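Local atomic coordinates of proto-oncogene vav (Homo sapiens, PDB entry 6NEW), a protein that probably acts as a guanine nucleotide exchange factor for Rac-type GTPases, through a RhoGEF domain joined to PH and zinc-binding C1 domains. Residues M209-Q214 with C378-R383; M366-E371 with G384-G389; S374-Q379 with R396-K401. All coordinates share one frame; numbering follows the deposited sequence.

Contact 1. Residues M209-Q214 with C378-R383. With ZN (zinc ion), chain B.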
ATOM      1  N   MET A 209      -1.953   2.876 -15.646  1.00 39.67           N
ATOM      2  CA  MET A 209      -2.827   1.889 -15.005  1.00 37.99           C
ATOM      3  C   MET A 209      -2.060   0.893 -14.142  1.00 40.27           C
ATOM      4  O   MET A 209      -2.649   0.362 -13.206  1.00 40.41           O
ATOM      5  CB  MET A 209      -3.748   1.192 -16.024  1.00 40.58           C
ATOM      6  CG  MET A 209      -4.798   2.126 -16.634  1.00 43.60           C
ATOM      7  SD  MET A 209      -5.947   2.890 -15.463  1.00 46.30           S
ATOM      8  CE  MET A 209      -5.325   4.504 -15.364  1.00 42.14           C
ATOM      9  N   ARG A 210      -0.752   0.663 -14.414  1.00 35.80           N
ATOM     10  CA  ARG A 210       0.108  -0.218 -13.599  1.00 35.22           C
ATOM     11  C   ARG A 210       0.474   0.538 -12.303  1.00 39.68           C
ATOM     12  O   ARG A 210       0.520  -0.059 -11.225  1.00 40.51           O
ATOM     13  CB  ARG A 210       1.401  -0.589 -14.347  1.00 35.19           C
ATOM     14  CG  ARG A 210       1.264  -1.732 -15.334  1.00 48.47           C
ATOM     15  CD  ARG A 210       2.581  -1.975 -16.040  1.00 59.16           C
ATOM     16  NE  ARG A 210       2.506  -3.109 -16.960  1.00 72.54           N
ATOM     17  CZ  ARG A 210       3.452  -3.438 -17.836  1.00 84.62           C
ATOM     18  NH1 ARG A 210       4.560  -2.709 -17.933  1.00 67.98           N
ATOM     19  NH2 ARG A 210       3.295  -4.490 -18.628  1.00 67.87           N
ATOM     20  N   ASP A 211       0.714   1.864 -12.430  1.00 35.20           N
ATOM     21  CA  ASP A 211       1.034   2.790 -11.345  1.00 33.44           C
ATOM     22  C   ASP A 211      -0.129   2.845 -10.375  1.00 35.64           C
ATOM     23  O   ASP A 211       0.070   2.675  -9.169  1.00 34.08           O
ATOM     24  CB  ASP A 211       1.370   4.199 -11.897  1.00 35.23           C
ATOM     25  CG  ASP A 211       2.040   5.122 -10.898  1.00 43.15           C
ATOM     26  OD1 ASP A 211       2.772   4.624 -10.030  1.00 41.80           O
ATOM     27  OD2 ASP A 211       1.856   6.345 -11.008  1.00 55.05           O
ATOM     28  N   LEU A 212      -1.347   3.017 -10.915  1.00 33.23           N
ATOM     29  CA  LEU A 212      -2.584   3.036 -10.140  1.00 33.57           C
ATOM     30  C   LEU A 212      -2.770   1.722  -9.365  1.00 39.34           C
ATOM     31  O   LEU A 212      -3.080   1.767  -8.177  1.00 39.83           O
ATOM     32  CB  LEU A 212      -3.775   3.296 -11.070  1.00 34.04           C
ATOM     33  CG  LEU A 212      -5.193   3.239 -10.479  1.00 38.52           C
ATOM     34  CD1 LEU A 212      -5.430   4.344  -9.446  1.00 37.86           C
ATOM     35  CD2 LEU A 212      -6.213   3.334 -11.584  1.00 40.42           C
ATOM     36  N   ALA A 213      -2.539   0.571 -10.019  1.00 36.32           N
ATOM     37  CA  ALA A 213      -2.648  -0.750  -9.402  1.00 36.24           C
ATOM     38  C   ALA A 213      -1.686  -0.852  -8.198  1.00 41.06           C
ATOM     39  O   ALA A 213      -2.099  -1.329  -7.141  1.00 41.55           O
ATOM     40  CB  ALA A 213      -2.339  -1.833 -10.433  1.00 37.37           C
ATOM     41  N   GLN A 214      -0.427  -0.356  -8.348  1.00 37.43           N
ATOM     42  CA  GLN A 214       0.595  -0.352  -7.305  1.00 36.49           C
ATOM     43  C   GLN A 214       0.193   0.526  -6.126  1.00 41.15           C
ATOM     44  O   GLN A 214       0.352   0.075  -4.995  1.00 41.76           O
ATOM     45  CB  GLN A 214       1.956   0.086  -7.855  1.00 37.51           C
ATOM     46  CG  GLN A 214       2.624  -0.944  -8.739  1.00 55.30           C
ATOM     47  CD  GLN A 214       3.935  -0.436  -9.289  1.00 76.53           C
ATOM     48  OE1 GLN A 214       4.841  -0.041  -8.537  1.00 72.41           O
ATOM     49  NE2 GLN A 214       4.080  -0.463 -10.613  1.00 65.35           N
ATOM     50  N   CYS A 378      10.966   9.628 -12.410  1.00 34.31           N
ATOM     51  CA  CYS A 378      10.154   8.791 -13.294  1.00 34.94           C
ATOM     52  C   CYS A 378       8.760   9.354 -13.596  1.00 40.62           C
ATOM     53  O   CYS A 378       8.105   8.865 -14.521  1.00 40.14           O
ATOM     54  CB  CYS A 378      10.071   7.368 -12.751  1.00 34.37           C
ATOM     55  SG  CYS A 378       9.112   7.235 -11.228  1.00 37.53           S
ATOM     56  N   GLN A 379       8.301  10.374 -12.831  1.00 37.36           N
ATOM     57  CA  GLN A 379       6.988  11.033 -12.977  1.00 37.58           C
ATOM     58  C   GLN A 379       5.823  10.134 -12.540  1.00 41.18           C
ATOM     59  O   GLN A 379       4.659  10.538 -12.666  1.00 41.79           O
ATOM     60  CB  GLN A 379       6.748  11.628 -14.392  1.00 40.30           C
ATOM     61  CG  GLN A 379       7.966  12.287 -15.088  1.00 59.57           C
ATOM     62  CD  GLN A 379       8.593  13.440 -14.342  1.00 86.30           C
ATOM     63  OE1 GLN A 379       7.909  14.299 -13.769  1.00 85.48           O
ATOM     64  NE2 GLN A 379       9.919  13.494 -14.358  1.00 78.23           N
ATOM     65  N   MET A 380       6.124   8.937 -11.985  1.00 36.50           N
ATOM     66  CA  MET A 380       5.101   8.047 -11.443  1.00 35.64           C
ATOM     67  C   MET A 380       4.826   8.451  -9.994  1.00 39.03           C
ATOM     68  O   MET A 380       5.664   9.071  -9.338  1.00 39.68           O
ATOM     69  CB  MET A 380       5.489   6.562 -11.545  1.00 37.69           C
ATOM     70  CG  MET A 380       5.653   6.046 -12.978  1.00 42.07           C
ATOM     71  SD  MET A 380       4.268   6.426 -14.095  1.00 47.51           S
ATOM     72  CE  MET A 380       5.178   6.723 -15.612  1.00 45.12           C
ATOM     73  N   LEU A 381       3.625   8.149  -9.524  1.00 34.49           N
ATOM     74  CA  LEU A 381       3.143   8.482  -8.191  1.00 34.05           C
ATOM     75  C   LEU A 381       3.963   7.868  -7.077  1.00 38.87           C
ATOM     76  O   LEU A 381       4.413   6.733  -7.209  1.00 38.87           O
ATOM     77  CB  LEU A 381       1.698   7.959  -8.029  1.00 34.23           C
ATOM     78  CG  LEU A 381       0.585   8.713  -8.717  1.00 39.28           C
ATOM     79  CD1 LEU A 381      -0.678   7.885  -8.755  1.00 39.76           C
ATOM     80  CD2 LEU A 381       0.303  10.006  -8.018  1.00 41.90           C
ATOM     81  N   LEU A 382       4.051   8.580  -5.939  1.00 35.25           N
ATOM     82  CA  LEU A 382       4.633   8.046  -4.723  1.00 34.41           C
ATOM     83  C   LEU A 382       3.490   7.255  -4.075  1.00 37.48           C
ATOM     84  O   LEU A 382       2.405   7.782  -3.884  1.00 37.40           O
ATOM     85  CB  LEU A 382       5.218   9.151  -3.835  1.00 34.51           C
ATOM     86  CG  LEU A 382       6.674   9.412  -4.162  1.00 40.22           C
ATOM     87  CD1 LEU A 382       7.039  10.829  -3.970  1.00 41.80           C
ATOM     88  CD2 LEU A 382       7.573   8.548  -3.358  1.00 44.34           C
ATOM     89  N   ARG A 383       3.709   5.956  -3.882  1.00 34.09           N
ATOM     90  CA  ARG A 383       2.718   4.963  -3.466  1.00 34.02           C
ATOM     91  C   ARG A 383       2.518   4.751  -1.979  1.00 36.25           C
ATOM     92  O   ARG A 383       3.474   4.498  -1.252  1.00 35.47           O
ATOM     93  CB  ARG A 383       3.057   3.613  -4.102  1.00 33.39           C
ATOM     94  CG  ARG A 383       2.900   3.596  -5.599  1.00 41.84           C
ATOM     95  CD  ARG A 383       4.111   2.993  -6.241  1.00 47.17           C
ATOM     96  NE  ARG A 383       4.212   3.375  -7.646  1.00 45.92           N
ATOM     97  CZ  ARG A 383       5.301   3.193  -8.381  1.00 56.17           C
ATOM     98  NH1 ARG A 383       6.377   2.626  -7.858  1.00 45.88           N
ATOM     99  NH2 ARG A 383       5.318   3.576  -9.652  1.00 43.26           N
TER
HETATM  100 ZN    ZN B 601      10.472   7.419  -9.320  1.00 31.25          ZN
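Asp-211 reaches out from helix 196-235 and meets Arg-383 and the backbone of Leu-381 with its two carboxylate oxygens. CG lies anti to the backbone N (chi1 -166°), which carries the carboxylate off the helix to the backbone of Leu-381. Arg-383 grips it side-on with two nitrogens. Both bonds end on the same oxygen, so this is not the two-oxygen, two-nitrogen fork. NH2 of Arg-383 is 2.8 Å from OD1 of Asp-211, and this pair forms a salt bridge. NE of Arg-383 adds a longer bond of 3.1 Å to OD1 of Asp-211. NE meets OD1 nearly along its C-O bond, NH2 from above the carboxylate plane. The oxygen lies in the plane of the guanidinium, and the two flat groups are turned 81° apart. OD2 of Asp-211 takes the backbone N of Leu-381 at 2.9 Å through its syn lone pair, in a nearly straight bond. Lys-120 forms a salt bridge with the same OD2. The carboxylate thus has two positively charged partners, which would probably favour its ionised form. The contact joins the RhoGEF domain to the C1 domain, on the loop that follows the zinc ligand Cys-378. The N of Met-380 donates to SG of Cys-378 at 3.5 Å, which ties this loop to the metal site. Gln-214, one helical turn on from Asp-211, lays OE1 over one face of the Arg-383 guanidinium. A leucine in place of Arg-383 would probably leave OD1 of Asp-211 without its charged mate and OE1 of Gln-214 without the guanidinium face beneath it. CB of Met-380 and the side chain of Leu-381 pack against the carboxylate, with CB of Leu-381 3.4 Å from OD2 of Asp-211.

Contact 2. Residues M366-E371 with G384-G389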
ATOM      1  N   MET A 366      13.811  10.259   4.360  1.00 19.88           N
ATOM      2  CA  MET A 366      12.520   9.589   4.442  1.00 18.68           C
ATOM      3  C   MET A 366      11.441  10.619   4.722  1.00 22.95           C
ATOM      4  O   MET A 366      11.564  11.387   5.678  1.00 22.86           O
ATOM      5  CB  MET A 366      12.507   8.536   5.570  1.00 20.57           C
ATOM      6  CG  MET A 366      13.208   7.263   5.241  1.00 23.94           C
ATOM      7  SD  MET A 366      13.227   6.079   6.619  1.00 27.83           S
ATOM      8  CE  MET A 366      11.549   5.509   6.589  1.00 23.91           C
ATOM      9  N   PHE A 367      10.392  10.648   3.893  1.00 20.68           N
ATOM     10  CA  PHE A 367       9.303  11.608   4.071  1.00 21.54           C
ATOM     11  C   PHE A 367       7.911  10.997   3.924  1.00 27.23           C
ATOM     12  O   PHE A 367       7.716  10.128   3.079  1.00 26.63           O
ATOM     13  CB  PHE A 367       9.481  12.781   3.108  1.00 23.24           C
ATOM     14  CG  PHE A 367       8.659  13.997   3.433  1.00 24.97           C
ATOM     15  CD1 PHE A 367       9.104  14.925   4.365  1.00 27.58           C
ATOM     16  CD2 PHE A 367       7.475  14.261   2.746  1.00 25.88           C
ATOM     17  CE1 PHE A 367       8.354  16.073   4.639  1.00 29.75           C
ATOM     18  CE2 PHE A 367       6.734  15.414   3.005  1.00 27.96           C
ATOM     19  CZ  PHE A 367       7.170  16.305   3.964  1.00 27.53           C
ATOM     20  N   SER A 368       6.946  11.441   4.763  1.00 25.88           N
ATOM     21  CA  SER A 368       5.546  10.999   4.669  1.00 27.06           C
ATOM     22  C   SER A 368       4.778  12.107   3.966  1.00 32.32           C
ATOM     23  O   SER A 368       4.672  13.224   4.488  1.00 31.36           O
ATOM     24  CB  SER A 368       4.931  10.720   6.038  1.00 30.79           C
ATOM     25  OG  SER A 368       5.382   9.497   6.590  1.00 45.92           O
ATOM     26  N   PHE A 369       4.284  11.803   2.761  1.00 29.99           N
ATOM     27  CA  PHE A 369       3.550  12.746   1.934  1.00 31.77           C
ATOM     28  C   PHE A 369       2.061  12.757   2.324  1.00 40.36           C
ATOM     29  O   PHE A 369       1.435  11.694   2.413  1.00 40.08           O
ATOM     30  CB  PHE A 369       3.773  12.405   0.452  1.00 33.22           C
ATOM     31  CG  PHE A 369       5.220  12.532   0.048  1.00 34.13           C
ATOM     32  CD1 PHE A 369       5.755  13.771  -0.301  1.00 36.95           C
ATOM     33  CD2 PHE A 369       6.059  11.416   0.035  1.00 34.81           C
ATOM     34  CE1 PHE A 369       7.094  13.892  -0.660  1.00 37.22           C
ATOM     35  CE2 PHE A 369       7.404  11.541  -0.332  1.00 36.53           C
ATOM     36  CZ  PHE A 369       7.908  12.778  -0.670  1.00 35.24           C
ATOM     37  N   GLU A 370       1.532  13.954   2.632  1.00 39.94           N
ATOM     38  CA  GLU A 370       0.135  14.133   3.043  1.00 41.99           C
ATOM     39  C   GLU A 370      -0.803  14.223   1.843  1.00 46.39           C
ATOM     40  O   GLU A 370      -1.970  13.836   1.946  1.00 47.49           O
ATOM     41  CB  GLU A 370      -0.036  15.369   3.935  1.00 44.75           C
ATOM     42  CG  GLU A 370       0.481  15.186   5.356  1.00 59.21           C
ATOM     43  CD  GLU A 370      -0.334  15.794   6.491  1.00 84.92           C
ATOM     44  OE1 GLU A 370      -1.069  16.784   6.260  1.00 78.24           O
ATOM     45  OE2 GLU A 370      -0.214  15.283   7.628  1.00 77.85           O
ATOM     46  N   GLU A 371      -0.300  14.745   0.722  1.00 42.04           N
ATOM     47  CA  GLU A 371      -1.067  14.903  -0.513  1.00 42.22           C
ATOM     48  C   GLU A 371      -0.462  14.084  -1.646  1.00 44.29           C
ATOM     49  O   GLU A 371       0.661  13.595  -1.508  1.00 42.01           O
ATOM     50  CB  GLU A 371      -1.180  16.391  -0.909  1.00 45.08           C
ATOM     51  CG  GLU A 371       0.143  17.112  -1.114  1.00 59.19           C
ATOM     52  CD  GLU A 371       0.042  18.491  -1.745  1.00 95.29           C
ATOM     53  OE1 GLU A 371      -0.445  19.425  -1.068  1.00 90.77           O
ATOM     54  OE2 GLU A 371       0.481  18.645  -2.909  1.00 98.11           O
ATOM     55  N   GLY A 384       1.251   4.750  -1.575  1.00 32.24           N
ATOM     56  CA  GLY A 384       0.842   4.504  -0.205  1.00 31.46           C
ATOM     57  C   GLY A 384       0.392   5.726   0.555  1.00 35.31           C
ATOM     58  O   GLY A 384       0.169   6.792  -0.025  1.00 35.48           O
ATOM     59  N   THR A 385       0.261   5.570   1.867  1.00 31.81           N
ATOM     60  CA  THR A 385      -0.216   6.621   2.768  1.00 32.71           C
ATOM     61  C   THR A 385       0.831   6.977   3.814  1.00 34.44           C
ATOM     62  O   THR A 385       0.648   7.942   4.547  1.00 35.55           O
ATOM     63  CB  THR A 385      -1.507   6.140   3.475  1.00 41.54           C
ATOM     64  OG1 THR A 385      -1.242   4.925   4.177  1.00 42.45           O
ATOM     65  CG2 THR A 385      -2.677   5.918   2.505  1.00 40.63           C
ATOM     66  N   PHE A 386       1.923   6.204   3.881  1.00 27.88           N
ATOM     67  CA  PHE A 386       2.924   6.360   4.917  1.00 26.40           C
ATOM     68  C   PHE A 386       4.328   6.160   4.370  1.00 28.46           C
ATOM     69  O   PHE A 386       4.560   5.145   3.739  1.00 30.35           O
ATOM     70  CB  PHE A 386       2.591   5.283   5.964  1.00 28.49           C
ATOM     71  CG  PHE A 386       3.428   5.195   7.206  1.00 30.09           C
ATOM     72  CD1 PHE A 386       3.389   6.202   8.157  1.00 33.72           C
ATOM     73  CD2 PHE A 386       4.164   4.045   7.485  1.00 32.32           C
ATOM     74  CE1 PHE A 386       4.137   6.098   9.334  1.00 35.49           C
ATOM     75  CE2 PHE A 386       4.907   3.937   8.662  1.00 35.18           C
ATOM     76  CZ  PHE A 386       4.886   4.963   9.581  1.00 33.79           C
ATOM     77  N   TYR A 387       5.271   7.108   4.619  1.00 21.71           N
ATOM     78  CA  TYR A 387       6.699   7.040   4.208  1.00 18.53           C
ATOM     79  C   TYR A 387       6.868   6.315   2.878  1.00 22.37           C
ATOM     80  O   TYR A 387       7.497   5.267   2.790  1.00 20.33           O
ATOM     81  CB  TYR A 387       7.567   6.389   5.318  1.00 17.91           C
ATOM     82  CG  TYR A 387       7.933   7.338   6.442  1.00 18.24           C
ATOM     83  CD1 TYR A 387       8.807   8.405   6.227  1.00 20.55           C
ATOM     84  CD2 TYR A 387       7.436   7.151   7.730  1.00 18.07           C
ATOM     85  CE1 TYR A 387       9.151   9.278   7.255  1.00 20.47           C
ATOM     86  CE2 TYR A 387       7.809   7.993   8.781  1.00 18.23           C
ATOM     87  CZ  TYR A 387       8.652   9.069   8.530  1.00 26.04           C
ATOM     88  OH  TYR A 387       9.039   9.915   9.534  1.00 23.98           O
ATOM     89  N   GLN A 388       6.202   6.858   1.864  1.00 23.25           N
ATOM     90  CA  GLN A 388       6.120   6.418   0.468  1.00 23.30           C
ATOM     91  C   GLN A 388       7.428   6.625  -0.242  1.00 27.45           C
ATOM     92  O   GLN A 388       7.663   5.980  -1.270  1.00 29.51           O
ATOM     93  CB  GLN A 388       5.055   7.255  -0.268  1.00 24.45           C
ATOM     94  CG  GLN A 388       3.696   7.275   0.408  1.00 18.43           C
ATOM     95  CD  GLN A 388       3.469   8.471   1.266  1.00 39.74           C
ATOM     96  OE1 GLN A 388       4.400   9.023   1.884  1.00 28.91           O
ATOM     97  NE2 GLN A 388       2.202   8.885   1.322  1.00 32.77           N
ATOM     98  N   GLY A 389       8.230   7.580   0.242  1.00 20.65           N
ATOM     99  CA  GLY A 389       9.520   7.848  -0.370  1.00 19.79           C
ATOM    100  C   GLY A 389      10.410   8.860   0.305  1.00 22.20           C
ATOM    101  O   GLY A 389      10.613   8.830   1.523  1.00 20.62           O
TER
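Tyr-387 holds its ring between Met-366 and Ser-368. The methyl CE of Met-366 lies over one face, toward the rim. The extended chi2 (178°) carries SD above that face, and the bend at chi3 (75°) folds CE in over the ring. SD of Met-366 makes a distant Met-aromatic contact, 5.4 Å from the centroid of the Tyr-387 ring. OG of Ser-368 sits above the centre of the opposite face. OG of Ser-368 also accepts the backbone N-H of Tyr-387, 3.1 Å from its N. Tyr-387 OH bonds further out, to NZ of Lys-275 and the backbone O of His-245.

Gln-388 bends at chi2 (97°), which turns its amide back onto the backbone of Phe-369. OE1 of Gln-388 takes N of Phe-369 at 2.9 Å, and NE2 of Gln-388 gives to O of Phe-369 at 3.1 Å. The second bond lies in the carbonyl plane, on a lone pair. NE2 also donates to O of Gly-384, from above that carbonyl plane. Three bonds thus fix the amide's rotation. OE1 of Gln-388 also lies at the edge of the Phe-369 ring, 3.4 Å from CD2 of Phe-369.

N of Phe-367 bonds to O of Gly-389 at 3.0 Å. These two residues form an antiparallel hydrogen-bonded pair between strands 364-367 and 389-392, within the small three-stranded sheet of a zinc-binding C1 domain.

Contact 3. Residues S374-Q379 with R396-K401. With ZN (zinc ion), chain B.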
ATOM      1  N   SER A 374       4.156  13.003  -7.133  1.00 33.61           N
ATOM      2  CA  SER A 374       4.817  12.209  -8.160  1.00 33.54           C
ATOM      3  C   SER A 374       6.339  12.345  -8.012  1.00 35.50           C
ATOM      4  O   SER A 374       6.840  13.341  -7.462  1.00 34.32           O
ATOM      5  CB  SER A 374       4.351  12.621  -9.553  1.00 39.78           C
ATOM      6  OG  SER A 374       4.587  14.004  -9.776  1.00 55.52           O
ATOM      7  N   CYS A 375       7.059  11.309  -8.463  1.00 29.89           N
ATOM      8  CA  CYS A 375       8.511  11.226  -8.411  1.00 27.89           C
ATOM      9  C   CYS A 375       9.139  12.197  -9.412  1.00 33.64           C
ATOM     10  O   CYS A 375       8.743  12.195 -10.572  1.00 35.21           O
ATOM     11  CB  CYS A 375       8.950   9.792  -8.675  1.00 26.77           C
ATOM     12  SG  CYS A 375      10.733   9.599  -8.840  1.00 30.41           S
ATOM     13  N   LYS A 376      10.114  13.014  -8.982  1.00 31.12           N
ATOM     14  CA  LYS A 376      10.791  13.990  -9.852  1.00 32.37           C
ATOM     15  C   LYS A 376      11.661  13.345 -10.931  1.00 38.14           C
ATOM     16  O   LYS A 376      12.075  14.048 -11.858  1.00 39.72           O
ATOM     17  CB  LYS A 376      11.599  15.006  -9.045  1.00 34.70           C
ATOM     18  CG  LYS A 376      10.735  15.930  -8.202  1.00 58.91           C
ATOM     19  CD  LYS A 376      10.504  17.231  -8.923  1.00 71.38           C
ATOM     20  CE  LYS A 376       9.108  17.710  -8.642  1.00 87.81           C
ATOM     21  NZ  LYS A 376       8.993  18.281  -7.282  1.00 98.20           N
ATOM     22  N   ALA A 377      11.916  12.020 -10.833  1.00 32.34           N
ATOM     23  CA  ALA A 377      12.698  11.297 -11.814  1.00 32.46           C
ATOM     24  C   ALA A 377      11.857  10.538 -12.851  1.00 37.33           C
ATOM     25  O   ALA A 377      12.030  10.777 -14.044  1.00 37.65           O
ATOM     26  CB  ALA A 377      13.662  10.358 -11.128  1.00 32.35           C
ATOM     27  N   CYS A 378      10.966   9.628 -12.410  1.00 34.31           N
ATOM     28  CA  CYS A 378      10.154   8.791 -13.294  1.00 34.94           C
ATOM     29  C   CYS A 378       8.760   9.354 -13.596  1.00 40.62           C
ATOM     30  O   CYS A 378       8.105   8.865 -14.521  1.00 40.14           O
ATOM     31  CB  CYS A 378      10.071   7.368 -12.751  1.00 34.37           C
ATOM     32  SG  CYS A 378       9.112   7.235 -11.228  1.00 37.53           S
ATOM     33  N   GLN A 379       8.301  10.374 -12.831  1.00 37.36           N
ATOM     34  CA  GLN A 379       6.988  11.033 -12.977  1.00 37.58           C
ATOM     35  C   GLN A 379       5.823  10.134 -12.540  1.00 41.18           C
ATOM     36  O   GLN A 379       4.659  10.538 -12.666  1.00 41.79           O
ATOM     37  CB  GLN A 379       6.748  11.628 -14.392  1.00 40.30           C
ATOM     38  CG  GLN A 379       7.966  12.287 -15.088  1.00 59.57           C
ATOM     39  CD  GLN A 379       8.593  13.440 -14.342  1.00 86.30           C
ATOM     40  OE1 GLN A 379       7.909  14.299 -13.769  1.00 85.48           O
ATOM     41  NE2 GLN A 379       9.919  13.494 -14.358  1.00 78.23           N
ATOM     42  N   ARG A 396      13.135  20.474  -2.103  1.00 39.23           N
ATOM     43  CA  ARG A 396      11.797  19.909  -1.882  1.00 39.10           C
ATOM     44  C   ARG A 396      11.392  18.927  -2.996  1.00 41.39           C
ATOM     45  O   ARG A 396      10.214  18.584  -3.105  1.00 41.06           O
ATOM     46  CB  ARG A 396      10.735  21.009  -1.609  1.00 45.09           C
ATOM     47  CG  ARG A 396      11.131  21.906  -0.422  1.00 61.53           C
ATOM     48  CD  ARG A 396      10.160  23.020  -0.168  1.00 79.06           C
ATOM     49  NE  ARG A 396       9.260  22.662   0.936  1.00 90.04           N
ATOM     50  CZ  ARG A 396       7.992  22.286   0.763  1.00104.19           C
ATOM     51  NH1 ARG A 396       7.249  21.957   1.823  1.00 90.72           N
ATOM     52  NH2 ARG A 396       7.463  22.229  -0.449  1.00 89.30           N
ATOM     53  N   ALA A 397      12.384  18.406  -3.758  1.00 35.58           N
ATOM     54  CA  ALA A 397      12.109  17.369  -4.750  1.00 34.13           C
ATOM     55  C   ALA A 397      11.726  16.067  -4.019  1.00 35.77           C
ATOM     56  O   ALA A 397      12.355  15.688  -3.025  1.00 35.58           O
ATOM     57  CB  ALA A 397      13.308  17.122  -5.641  1.00 35.13           C
ATOM     58  N   SER A 398      10.634  15.463  -4.473  1.00 30.58           N
ATOM     59  CA  SER A 398      10.081  14.231  -3.973  1.00 28.81           C
ATOM     60  C   SER A 398      10.520  13.120  -4.936  1.00 29.46           C
ATOM     61  O   SER A 398      10.655  13.398  -6.123  1.00 29.31           O
ATOM     62  CB  SER A 398       8.567  14.351  -3.951  1.00 34.92           C
ATOM     63  OG  SER A 398       8.074  14.591  -5.260  1.00 49.22           O
ATOM     64  N   ALA A 399      10.772  11.885  -4.436  1.00 24.33           N
ATOM     65  CA  ALA A 399      11.240  10.755  -5.259  1.00 23.45           C
ATOM     66  C   ALA A 399      11.096   9.393  -4.579  1.00 26.36           C
ATOM     67  O   ALA A 399      11.054   9.321  -3.344  1.00 25.35           O
ATOM     68  CB  ALA A 399      12.705  10.962  -5.644  1.00 24.21           C
ATOM     69  N   HIS A 400      11.061   8.307  -5.385  1.00 24.08           N
ATOM     70  CA  HIS A 400      11.036   6.935  -4.845  1.00 24.33           C
ATOM     71  C   HIS A 400      12.481   6.581  -4.455  1.00 27.70           C
ATOM     72  O   HIS A 400      13.413   7.166  -5.017  1.00 28.37           O
ATOM     73  CB  HIS A 400      10.579   5.890  -5.894  1.00 24.81           C
ATOM     74  CG  HIS A 400       9.230   6.098  -6.496  1.00 27.72           C
ATOM     75  ND1 HIS A 400       9.089   6.455  -7.826  1.00 30.31           N
ATOM     76  CD2 HIS A 400       8.004   5.888  -5.970  1.00 28.01           C
ATOM     77  CE1 HIS A 400       7.784   6.527  -8.041  1.00 29.01           C
ATOM     78  NE2 HIS A 400       7.094   6.180  -6.964  1.00 28.47           N
ATOM     79  N   LYS A 401      12.667   5.587  -3.558  1.00 23.28           N
ATOM     80  CA  LYS A 401      13.991   5.118  -3.128  1.00 23.85           C
ATOM     81  C   LYS A 401      14.909   4.738  -4.311  1.00 30.11           C
ATOM     82  O   LYS A 401      16.076   5.128  -4.309  1.00 30.75           O
ATOM     83  CB  LYS A 401      13.869   3.929  -2.157  1.00 25.88           C
ATOM     84  CG  LYS A 401      15.142   3.691  -1.344  1.00 25.44           C
ATOM     85  CD  LYS A 401      15.106   2.402  -0.519  1.00 22.96           C
ATOM     86  CE  LYS A 401      16.421   2.185   0.211  1.00 31.09           C
ATOM     87  NZ  LYS A 401      16.404   0.935   1.023  1.00 40.19           N
TER
HETATM   88 ZN    ZN B 601      10.472   7.419  -9.320  1.00 31.25          ZN
HETATM   89  O   HOH W   1       8.044  17.816  -4.750  1.00 64.12           O
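Cys-375 and His-400 are joined through the zinc ion, which also takes Cys-378. SG of Cys-375 binds the zinc at 2.2 Å, and ND1 of His-400 binds it from the other segment. Cys-403 supplies the fourth ligand, completing a site of three cysteines and one histidine. CG of His-400 stands anti to its carbonyl carbon (chi1 -58°), which swings the ring to the zinc, and chi2 (111°) presents ND1. The other ring nitrogen, NE2, donates to O of Leu-381, which helps to fix the rotation of the ring. SG of Cys-378 lies in the ring plane at the imidazole edge, whereas CB of Cys-375 comes to 3.4 Å from ND1 of His-400. SG of Cys-375 also receives the backbone N of Ala-377 and, in a longer bond, that of Cys-378. These donors probably ease the negative charge of the thiolate.

Two further bonds tie the segments together. OG of Ser-398 donates to O of Ser-374 at 2.8 Å. N of Lys-376 donates to O of Ser-398 at 2.9 Å. A water bridges NZ of Lys-376, 2.7 Å away, and O of Arg-396, with a weak third bond to OG of Ser-398.

CG of Lys-376 rests 3.8 Å from CB of Ala-397 and also passes close to O of Ser-398. CB of Ala-399 is 4.0 Å from SG of Cys-375.

Residues 398-399 form an outer strand of the small antiparallel sheet, where Ala-399 is bonded through its backbone to Tyr-390 of strand 389-392. Residues 374-379 belong to the loop between strands 364-367 and 389-392. Beyond the zinc site, Lys-401 bonds to Ser-350 and Asn-351, at the end of helix 335-352.

Overall arrangement
Contacts 2 and 3 lie wholly within the C1 domain and reach the same three-stranded sheet. Contact 1 ties that domain to helix 196-235 of the RhoGEF domain. The centres of contacts 1 and 2 are about 14 Å apart. Those of contacts 1 and 3 are about 11 Å apart, and those of contacts 2 and 3 about 12 Å. Along the chain, 209-214 comes first, then 366-371, 374-379, 378-383, 384-389 and 396-401. Contacts 1 and 3 share Cys-378 and Gln-379, and both touch the same zinc ion. Leu-382 packs on Phe-369 and Gly-389 of contact 2. The zinc-bound loop thus links the C1 sheet to the RhoGEF helix, consistent with the C1 domain being docked against that helix.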